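PDB 4GV8: DUTPase from Staphylococcus phage 11, which catalyses the hydrolysis of dUTP to dUMP and pyrophosphate, and is a trimeric, jelly-roll phage enzyme with a second, moonlighting role. Local coordinates for residues L73-G78 with I90-D95; L37-K42 with Y123-I128; L60-S65 with Q136-P141. All coordinates share one frame; numbering follows the deposited sequence.

Contact 1: residues L73-G78 with I90-D95; sequences LVIETG and INIKND. With MG (magnesium ion), chain H; DUP (2'-deoxyuridine 5'-alpha,beta-imido-triphosphate), chain J.
The beta hairpin of strands 73-80 and 89-94, whose connection carries much of the uracil pocket in this trimeric dUTPase, is zipped up where Val-74 pairs with Lys-93. Val-74 N gives Lys-93 O a nearly straight bond of 2.9 Å, and Lys-93 N answers to Val-74 O at 3.0 Å; further on, Glu-76 N reaches Asn-91 O. On the face that carries Leu-73, Ile-75 and Ile-92, the ethyl arm of Ile-75 lies across its neighbours: CG1 rests on Ile-92 CD1 at 3.8 Å, and CD1 on Ile-90 CG2. Ile-75 also packs on Leu-134 of strand 133-141. On the other face Val-74 CG2 lies beside Asp-95 CB at 3.9 Å. Lys-93 runs out extended, its NZ meeting Asp-95 OD1 from above the carboxylate plane at 3.1 Å and bridging to Asp-95 of the second subunit; Lys-93 of the third subunit in turn donates to Asp-95 OD2. Asp-95 reaches the magnesium ion, shared by all three chains, with OD2 at 2.5 Å and OD1 at 2.7 Å, alongside three waters. At the pocket end, water 1 takes the backbone N-H of Asn-91 and donates to Glu-76 O and, at 2.8 Å, to the uracil O4; Asn-91 ND2 gives to water 2. One end thus meets the base through water, consistent with a part in recognising it; at the other, lysines probably help offset the gathered carboxylates.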
# COMPACT_ATOMS: atom_id res chain seq x y z
N LEU B 73 -11.36 -1.90 7.00
CA LEU B 73 -11.50 -1.42 5.63
C LEU B 73 -10.14 -1.06 5.07
O LEU B 73 -9.52 -0.09 5.53
CB LEU B 73 -12.43 -0.25 5.59
CG LEU B 73 -13.89 -0.50 5.97
CD1 LEU B 73 -14.59 0.85 5.95
CD2 LEU B 73 -14.60 -1.52 5.05
N VAL B 74 -9.68 -1.87 4.12
CA VAL B 74 -8.35 -1.78 3.50
C VAL B 74 -8.58 -1.26 2.08
O VAL B 74 -9.25 -1.88 1.26
CB VAL B 74 -7.59 -3.16 3.44
CG1 VAL B 74 -6.21 -3.04 2.77
CG2 VAL B 74 -7.45 -3.81 4.82
N ILE B 75 -7.99 -0.10 1.80
CA ILE B 75 -7.96 0.47 0.51
C ILE B 75 -6.59 0.23 -0.14
O ILE B 75 -5.55 0.63 0.42
CB ILE B 75 -8.27 2.02 0.54
CG1 ILE B 75 -9.71 2.25 1.10
CG2 ILE B 75 -7.99 2.68 -0.83
CD1 ILE B 75 -10.02 3.68 1.51
N GLU B 76 -6.62 -0.37 -1.34
CA GLU B 76 -5.44 -0.50 -2.17
C GLU B 76 -5.27 0.83 -2.88
O GLU B 76 -6.13 1.28 -3.67
CB GLU B 76 -5.59 -1.63 -3.19
CG GLU B 76 -4.37 -1.69 -4.12
CD GLU B 76 -3.12 -2.27 -3.45
OE1 GLU B 76 -2.11 -2.43 -4.15
OE2 GLU B 76 -3.13 -2.58 -2.23
N THR B 77 -4.16 1.48 -2.60
CA THR B 77 -3.77 2.73 -3.27
C THR B 77 -3.83 2.60 -4.81
O THR B 77 -3.25 1.69 -5.42
CB THR B 77 -2.37 3.20 -2.74
OG1 THR B 77 -2.48 3.50 -1.32
CG2 THR B 77 -1.82 4.43 -3.46
N GLY B 78 -4.60 3.50 -5.39
CA GLY B 78 -4.80 3.58 -6.82
C GLY B 78 -3.87 4.60 -7.41
O GLY B 78 -3.71 5.70 -6.89
N ILE B 90 -12.66 3.84 -5.53
CA ILE B 90 -11.94 3.43 -4.33
C ILE B 90 -11.99 1.88 -4.14
O ILE B 90 -13.05 1.29 -3.88
CB ILE B 90 -12.51 4.13 -3.08
CG1 ILE B 90 -12.28 5.67 -3.14
CG2 ILE B 90 -11.88 3.57 -1.80
CD1 ILE B 90 -13.09 6.52 -2.14
N ASN B 91 -10.82 1.26 -4.30
CA ASN B 91 -10.57 -0.17 -4.31
C ASN B 91 -10.43 -0.69 -2.87
O ASN B 91 -9.35 -0.56 -2.27
CB ASN B 91 -9.28 -0.39 -5.11
CG ASN B 91 -9.03 -1.84 -5.53
OD1 ASN B 91 -9.75 -2.77 -5.15
ND2 ASN B 91 -7.97 -2.03 -6.33
N ILE B 92 -11.50 -1.29 -2.34
CA ILE B 92 -11.70 -1.61 -0.90
C ILE B 92 -11.99 -3.09 -0.67
O ILE B 92 -12.48 -3.76 -1.57
CB ILE B 92 -12.77 -0.68 -0.29
CG1 ILE B 92 -12.48 -0.40 1.18
CG2 ILE B 92 -14.22 -1.14 -0.50
CD1 ILE B 92 -13.21 0.83 1.65
N LYS B 93 -11.55 -3.60 0.49
CA LYS B 93 -11.84 -4.91 1.02
C LYS B 93 -12.17 -4.73 2.52
O LYS B 93 -11.51 -3.95 3.23
CB LYS B 93 -10.64 -5.85 0.89
CG LYS B 93 -10.89 -7.20 1.55
CD LYS B 93 -9.81 -8.20 1.23
CE LYS B 93 -10.12 -9.55 1.85
NZ LYS B 93 -9.00 -10.54 1.84
N ASN B 94 -13.17 -5.45 3.01
CA ASN B 94 -13.30 -5.65 4.45
C ASN B 94 -12.47 -6.86 4.77
O ASN B 94 -12.87 -8.00 4.43
CB ASN B 94 -14.78 -5.84 4.81
CG ASN B 94 -15.01 -6.00 6.30
OD1 ASN B 94 -14.05 -6.17 7.03
ND2 ASN B 94 -16.31 -6.07 6.73
N ASP B 95 -11.28 -6.64 5.37
CA ASP B 95 -10.37 -7.76 5.70
C ASP B 95 -10.60 -8.42 7.10
O ASP B 95 -9.76 -9.22 7.58
CB ASP B 95 -8.89 -7.38 5.52
CG ASP B 95 -8.05 -8.59 5.30
OD1 ASP B 95 -8.62 -9.56 4.74
OD2 ASP B 95 -6.88 -8.62 5.67
MG MG H . -6.39 -10.99 5.22
O4 DUP J . -7.79 2.50 -7.21
C4 DUP J . -7.92 2.95 -8.49
C5 DUP J . -6.96 2.70 -9.45
C6 DUP J . -7.10 3.18 -10.70
N3 DUP J . -8.95 3.74 -8.85
C2 DUP J . -9.12 4.15 -10.13
O2 DUP J . -10.23 4.84 -10.41
N1 DUP J . -8.19 3.88 -11.07
C1' DUP J . -8.32 4.35 -12.46
C2' DUP J . -7.39 5.53 -12.73
C3' DUP J . -6.25 4.92 -13.55
O3' DUP J . -5.63 5.89 -14.39
O4' DUP J . -7.94 3.31 -13.40
C4' DUP J . -6.89 3.75 -14.29
C5' DUP J . -5.92 2.62 -14.63
O5' DUP J . -5.13 2.17 -13.50
PA DUP J . -4.31 0.82 -13.60
O1A DUP J . -3.32 1.06 -14.72
O2A DUP J . -3.84 0.66 -12.12
N3A DUP J . -5.36 -0.47 -13.97
PB DUP J . -5.05 -1.60 -15.21
O1B DUP J . -3.58 -1.54 -15.61
O2B DUP J . -5.59 -2.94 -14.69
O3B DUP J . -6.03 -0.99 -16.40
PG DUP J . -5.57 -0.28 -17.80
O2G DUP J . -5.45 -1.43 -18.76
O1G DUP J . -4.25 0.46 -17.54
O3G DUP J . -6.65 0.74 -18.09
O HOH W 1 -8.37 2.85 -4.52
O HOH W 2 -6.26 0.27 -6.38
O HOH W 3 -8.06 -11.30 6.95
O HOH W 4 -7.98 -12.63 4.20
O HOH W 5 -5.52 -13.13 6.32

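Contact 2: residues L37-K42 with Y123-I128; sequences LEPQEK and YGTYQI
Glu-38 and Thr-125 meet at a slant, with the aliphatic part and carboxylate carbon of the glutamate laid over the threonine hydroxyl. Glu-38 CD comes to 3.1 Å from Thr-125 OG1, but neither carboxylate oxygen is hydrogen-bonded to it; that hydroxyl pairs with Gln-122 O instead. In Thr-125, chi1 of -67° sets OG1 beside the backbone N, facing the glutamate, and CG2 anti to that N, 3.8 Å from Glu-38 CG. Pro-39 crosses the threonine at about a right angle, its CD 3.8 Å from Gly-124 O and its CG equally close to Tyr-123 O, so the ring's edge lies against the backbone of residues 123-124. Leu-37 and Tyr-126 are tied by their backbones: Leu-37 N to Tyr-126 O at 2.9 Å and Tyr-126 N to Leu-37 O at 3.0 Å. The same Leu-37 O sits at the edge of the Tyr-126 ring, while Leu-37 CD2 reaches Ile-128 CD1. Beyond the pair, Glu-41 OE1 accepts the N-H of Glu-38, and Glu-41 N closes on Glu-38 O. This is a two-stranded antiparallel sheet of 35-37 and 126-128, running on one side into a type II beta turn from Glu-38 to Glu-41, within the jelly-roll fold.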
# COMPACT_ATOMS: atom_id res chain seq x y z
N LEU B 37 -20.65 -3.81 3.36
CA LEU B 37 -19.49 -4.63 3.04
C LEU B 37 -19.17 -5.55 4.23
O LEU B 37 -18.72 -5.11 5.30
CB LEU B 37 -18.30 -3.72 2.66
CG LEU B 37 -17.18 -4.30 1.76
CD1 LEU B 37 -17.76 -4.71 0.39
CD2 LEU B 37 -16.05 -3.27 1.62
N GLU B 38 -19.40 -6.85 4.04
CA GLU B 38 -19.27 -7.83 5.10
C GLU B 38 -17.85 -8.42 5.09
O GLU B 38 -17.11 -8.24 4.11
CB GLU B 38 -20.35 -8.90 4.91
CG GLU B 38 -21.77 -8.31 4.86
CD GLU B 38 -22.82 -9.08 5.66
OE1 GLU B 38 -22.53 -10.20 6.14
OE2 GLU B 38 -23.96 -8.53 5.81
N PRO B 39 -17.45 -9.11 6.17
CA PRO B 39 -16.09 -9.65 6.22
C PRO B 39 -15.69 -10.41 4.97
O PRO B 39 -16.46 -11.24 4.42
CB PRO B 39 -16.11 -10.56 7.43
CG PRO B 39 -17.17 -9.98 8.32
CD PRO B 39 -18.19 -9.36 7.43
N GLN B 40 -14.49 -10.05 4.52
CA GLN B 40 -13.81 -10.62 3.38
C GLN B 40 -14.33 -10.12 2.02
O GLN B 40 -13.75 -10.50 1.01
CB GLN B 40 -13.76 -12.15 3.50
CG GLN B 40 -12.83 -12.63 4.59
CD GLN B 40 -11.45 -12.00 4.44
OE1 GLN B 40 -10.73 -12.32 3.50
NE2 GLN B 40 -11.09 -11.10 5.35
N GLU B 41 -15.36 -9.27 2.02
CA GLU B 41 -15.93 -8.69 0.76
C GLU B 41 -15.13 -7.55 0.16
O GLU B 41 -14.47 -6.80 0.88
CB GLU B 41 -17.40 -8.25 0.96
CG GLU B 41 -18.28 -9.46 1.28
CD GLU B 41 -19.76 -9.17 1.30
OE1 GLU B 41 -20.12 -8.00 1.49
OE2 GLU B 41 -20.57 -10.13 1.22
N LYS B 42 -15.19 -7.46 -1.17
CA LYS B 42 -14.44 -6.49 -1.98
C LYS B 42 -15.45 -5.68 -2.82
O LYS B 42 -16.46 -6.19 -3.23
CB LYS B 42 -13.44 -7.21 -2.90
CG LYS B 42 -12.30 -7.90 -2.15
CD LYS B 42 -11.50 -8.83 -3.03
CE LYS B 42 -10.96 -8.10 -4.26
NZ LYS B 42 -9.84 -7.15 -3.93
N TYR B 123 -21.56 -9.90 12.37
CA TYR B 123 -20.69 -9.04 13.14
C TYR B 123 -19.39 -8.82 12.33
O TYR B 123 -18.85 -9.77 11.76
CB TYR B 123 -20.41 -9.67 14.58
CG TYR B 123 -19.64 -8.72 15.52
CD1 TYR B 123 -20.31 -7.71 16.22
CD2 TYR B 123 -18.26 -8.77 15.63
CE1 TYR B 123 -19.63 -6.80 17.04
CE2 TYR B 123 -17.55 -7.87 16.46
CZ TYR B 123 -18.24 -6.89 17.17
OH TYR B 123 -17.57 -6.00 18.00
N GLY B 124 -18.93 -7.57 12.23
CA GLY B 124 -17.74 -7.23 11.41
C GLY B 124 -18.10 -6.60 10.05
O GLY B 124 -17.22 -6.19 9.27
N THR B 125 -19.41 -6.53 9.78
CA THR B 125 -19.95 -5.85 8.61
C THR B 125 -19.87 -4.33 8.84
O THR B 125 -20.15 -3.85 9.96
CB THR B 125 -21.45 -6.28 8.37
OG1 THR B 125 -21.50 -7.65 8.01
CG2 THR B 125 -22.08 -5.43 7.27
N TYR B 126 -19.48 -3.61 7.79
CA TYR B 126 -19.45 -2.13 7.73
C TYR B 126 -20.53 -1.61 6.78
O TYR B 126 -20.84 -2.26 5.76
CB TYR B 126 -18.09 -1.60 7.24
CG TYR B 126 -17.02 -1.76 8.30
CD1 TYR B 126 -16.70 -0.70 9.15
CD2 TYR B 126 -16.42 -2.94 8.47
CE1 TYR B 126 -15.76 -0.83 10.12
CE2 TYR B 126 -15.49 -3.13 9.47
CZ TYR B 126 -15.17 -2.07 10.31
OH TYR B 126 -14.21 -2.24 11.27
N GLN B 127 -21.11 -0.46 7.11
CA GLN B 127 -21.86 0.29 6.12
C GLN B 127 -21.12 1.62 5.78
O GLN B 127 -20.82 2.45 6.65
CB GLN B 127 -23.30 0.55 6.53
CG GLN B 127 -24.12 1.12 5.36
CD GLN B 127 -25.56 1.15 5.71
OE1 GLN B 127 -26.13 0.11 6.02
NE2 GLN B 127 -26.16 2.35 5.76
N ILE B 128 -20.73 1.71 4.53
CA ILE B 128 -20.14 2.91 3.95
C ILE B 128 -21.36 3.68 3.41
O ILE B 128 -22.24 3.12 2.73
CB ILE B 128 -19.18 2.54 2.78
CG1 ILE B 128 -17.98 1.76 3.32
CG2 ILE B 128 -18.77 3.76 1.95
CD1 ILE B 128 -17.44 0.78 2.31

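Contact 3: residues L60-S65 with Q136-P141; sequences LLTSRS and QLVIVP. With DUP (2'-deoxyuridine 5'-alpha,beta-imido-triphosphate), chain L.
Leu-60 pairs with Val-138 and Thr-62 with Gln-136 by backbone hydrogen bonds, joining strand 57-63 to strand 133-141 in antiparallel fashion. Leu-60 N binds Val-138 O at 2.8 Å and Val-138 N returns to Leu-60 O; Thr-62 N binds Gln-136 O at 2.7 Å, and Gln-136 N meets Thr-62 O. Between them Leu-61 faces Leu-137 in a non-hydrogen-bonded pair, and the CA-H groups of both lean on carbonyl oxygens of the opposite strand.

The apolar contacts fall on the two faces. Thr-62 and Gln-136 stand side by side, methyl CG2 of the threonine 3.6 Å from Gln-136 CG; Thr-62 has turned its OG1 anti to the backbone N (chi1 -158°), leaving it for Thr-77. On the other face Leu-61 CB approaches Leu-137 CD1, and both leucines pack on Ile-29 and Ile-80.

Polar contacts to the bound nucleotide gather beyond the strand end. Arg-64 presents the edge of its guanidinium to the beta-phosphate: NE at 2.9 Å and NH2 at 3.0 Å both donate to O1B, through bent bonds, and NH1 is taken by Lys-133 O. Ser-65 works at the alpha-phosphate, its N donating to O1A at 3.0 Å and its OG accepting the imido N3A at 2.8 Å. The end of Gln-136 comes near the same phosphate, though the orientation of its amide is doubtful.

Two N-H groups of one arginine on a single oxygen should hold the beta-phosphate in place and partly offset its charge, while Ser-65 probably helps orient the alpha,beta bridge.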
# COMPACT_ATOMS: atom_id res chain seq x y z
N LEU B 60 -2.32 9.54 -6.35
CA LEU B 60 -2.35 8.37 -5.47
C LEU B 60 -3.61 8.45 -4.65
O LEU B 60 -3.77 9.32 -3.77
CB LEU B 60 -1.14 8.39 -4.57
CG LEU B 60 0.21 8.39 -5.30
CD1 LEU B 60 1.27 8.65 -4.23
CD2 LEU B 60 0.41 7.08 -6.10
N LEU B 61 -4.53 7.57 -4.99
CA LEU B 61 -5.79 7.51 -4.33
C LEU B 61 -5.64 6.49 -3.18
O LEU B 61 -5.53 5.28 -3.41
CB LEU B 61 -6.89 7.11 -5.34
CG LEU B 61 -8.32 6.96 -4.85
CD1 LEU B 61 -8.81 8.29 -4.31
CD2 LEU B 61 -9.20 6.39 -5.96
N THR B 62 -5.68 7.00 -1.96
CA THR B 62 -5.06 6.32 -0.85
C THR B 62 -5.84 6.45 0.45
O THR B 62 -6.76 7.28 0.61
CB THR B 62 -3.59 6.86 -0.74
OG1 THR B 62 -2.79 5.89 -0.02
CG2 THR B 62 -3.53 8.25 -0.14
N SER B 63 -5.51 5.59 1.38
CA SER B 63 -6.22 5.50 2.65
C SER B 63 -6.02 6.75 3.53
O SER B 63 -5.02 7.48 3.39
CB SER B 63 -5.71 4.27 3.42
OG SER B 63 -4.33 4.48 3.88
N ARG B 64 -6.97 6.96 4.45
CA ARG B 64 -6.84 7.87 5.59
C ARG B 64 -6.43 7.05 6.80
O ARG B 64 -6.87 5.90 6.96
CB ARG B 64 -8.16 8.62 5.84
CG ARG B 64 -8.62 9.43 4.62
CD ARG B 64 -9.90 10.24 4.90
NE ARG B 64 -9.72 11.05 6.08
CZ ARG B 64 -10.64 11.25 7.01
NH1 ARG B 64 -11.85 10.72 6.85
NH2 ARG B 64 -10.38 12.03 8.06
N SER B 65 -5.55 7.59 7.64
CA SER B 65 -5.03 6.79 8.77
C SER B 65 -6.07 6.44 9.86
O SER B 65 -5.92 5.41 10.56
CB SER B 65 -3.83 7.48 9.43
OG SER B 65 -4.22 8.65 10.15
N GLN B 136 -8.18 9.65 0.40
CA GLN B 136 -7.56 10.92 0.01
C GLN B 136 -6.73 10.75 -1.24
O GLN B 136 -6.36 9.64 -1.62
CB GLN B 136 -6.73 11.56 1.12
CG GLN B 136 -5.48 10.79 1.50
CD GLN B 136 -4.87 11.24 2.82
OE1 GLN B 136 -4.48 10.42 3.68
NE2 GLN B 136 -4.79 12.52 2.99
N LEU B 137 -6.50 11.87 -1.91
CA LEU B 137 -5.82 11.94 -3.21
C LEU B 137 -4.60 12.86 -3.07
O LEU B 137 -4.72 14.06 -2.79
CB LEU B 137 -6.77 12.52 -4.30
CG LEU B 137 -6.16 12.58 -5.72
CD1 LEU B 137 -5.93 11.16 -6.31
CD2 LEU B 137 -6.96 13.53 -6.64
N VAL B 138 -3.42 12.25 -3.20
CA VAL B 138 -2.15 12.97 -3.11
C VAL B 138 -1.54 12.94 -4.53
O VAL B 138 -1.47 11.89 -5.15
CB VAL B 138 -1.20 12.27 -2.12
CG1 VAL B 138 0.17 13.01 -2.06
CG2 VAL B 138 -1.91 12.19 -0.77
N ILE B 139 -1.10 14.10 -5.03
CA ILE B 139 -0.52 14.22 -6.39
C ILE B 139 0.99 14.53 -6.29
O ILE B 139 1.42 15.46 -5.56
CB ILE B 139 -1.22 15.29 -7.24
CG1 ILE B 139 -2.78 15.04 -7.33
CG2 ILE B 139 -0.59 15.27 -8.64
CD1 ILE B 139 -3.71 16.24 -7.26
N VAL B 140 1.78 13.75 -7.04
CA VAL B 140 3.20 13.79 -6.94
C VAL B 140 3.75 13.83 -8.36
O VAL B 140 3.18 13.25 -9.28
CB VAL B 140 3.77 12.58 -6.11
CG1 VAL B 140 3.10 12.48 -4.72
CG2 VAL B 140 3.60 11.31 -6.91
N PRO B 141 4.85 14.57 -8.55
CA PRO B 141 5.45 14.57 -9.90
C PRO B 141 6.08 13.21 -10.19
O PRO B 141 6.43 12.50 -9.23
CB PRO B 141 6.51 15.67 -9.79
CG PRO B 141 6.91 15.60 -8.35
CD PRO B 141 5.60 15.43 -7.62
O4 DUP L . 0.43 5.64 9.39
C4 DUP L . 0.36 6.92 9.77
C5 DUP L . -0.43 7.83 9.08
C6 DUP L . -0.50 9.17 9.51
N3 DUP L . 1.05 7.35 10.84
C2 DUP L . 0.95 8.66 11.26
O2 DUP L . 1.67 9.04 12.35
N1 DUP L . 0.16 9.56 10.62
C1' DUP L . 0.04 10.96 11.08
C2' DUP L . 0.77 11.89 10.14
C3' DUP L . -0.33 12.55 9.33
O3' DUP L . 0.08 13.86 8.95
O4' DUP L . -1.36 11.31 11.10
C4' DUP L . -1.58 12.46 10.24
C5' DUP L . -2.91 12.35 9.52
O5' DUP L . -2.90 11.43 8.41
PA DUP L . -4.28 11.23 7.58
O1A DUP L . -4.03 10.00 6.73
O2A DUP L . -4.74 12.48 6.91
N3A DUP L . -5.35 10.79 8.81
PB DUP L . -6.95 11.28 9.01
O1B DUP L . -7.40 11.88 7.68
O2B DUP L . -7.75 10.09 9.52
O3B DUP L . -6.87 12.46 10.15
PG DUP L . -6.67 14.11 10.04
O2G DUP L . -6.31 14.51 8.60
O1G DUP L . -8.07 14.43 10.37
O3G DUP L . -5.62 14.33 11.09

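Contacts 1 and 3 belong to the same seven-stranded sheet, where strands 57-63 and 73-80 are neighbours; their centres are 13 Å apart, and Gly-78 O takes the N-H of Leu-61 at 2.8 Å while Thr-77 OG1 lies 2.7 Å from Thr-62 OG1. Contact 2 joins the other end of the hairpin, 12 Å from contact 1 between centres: Asn-94 ND2 reaches Gly-124 O at 2.7 Å, and Gln-40 touches Lys-93 beside the magnesium ion. Contacts 2 and 3 do not meet, being about 11 Å apart at their nearest atoms. Contacts 1 and 3 serve different nucleotides here, one at the uracil and one at the phosphates, so each nucleotide is held by both kinds of segment, drawn from different subunits.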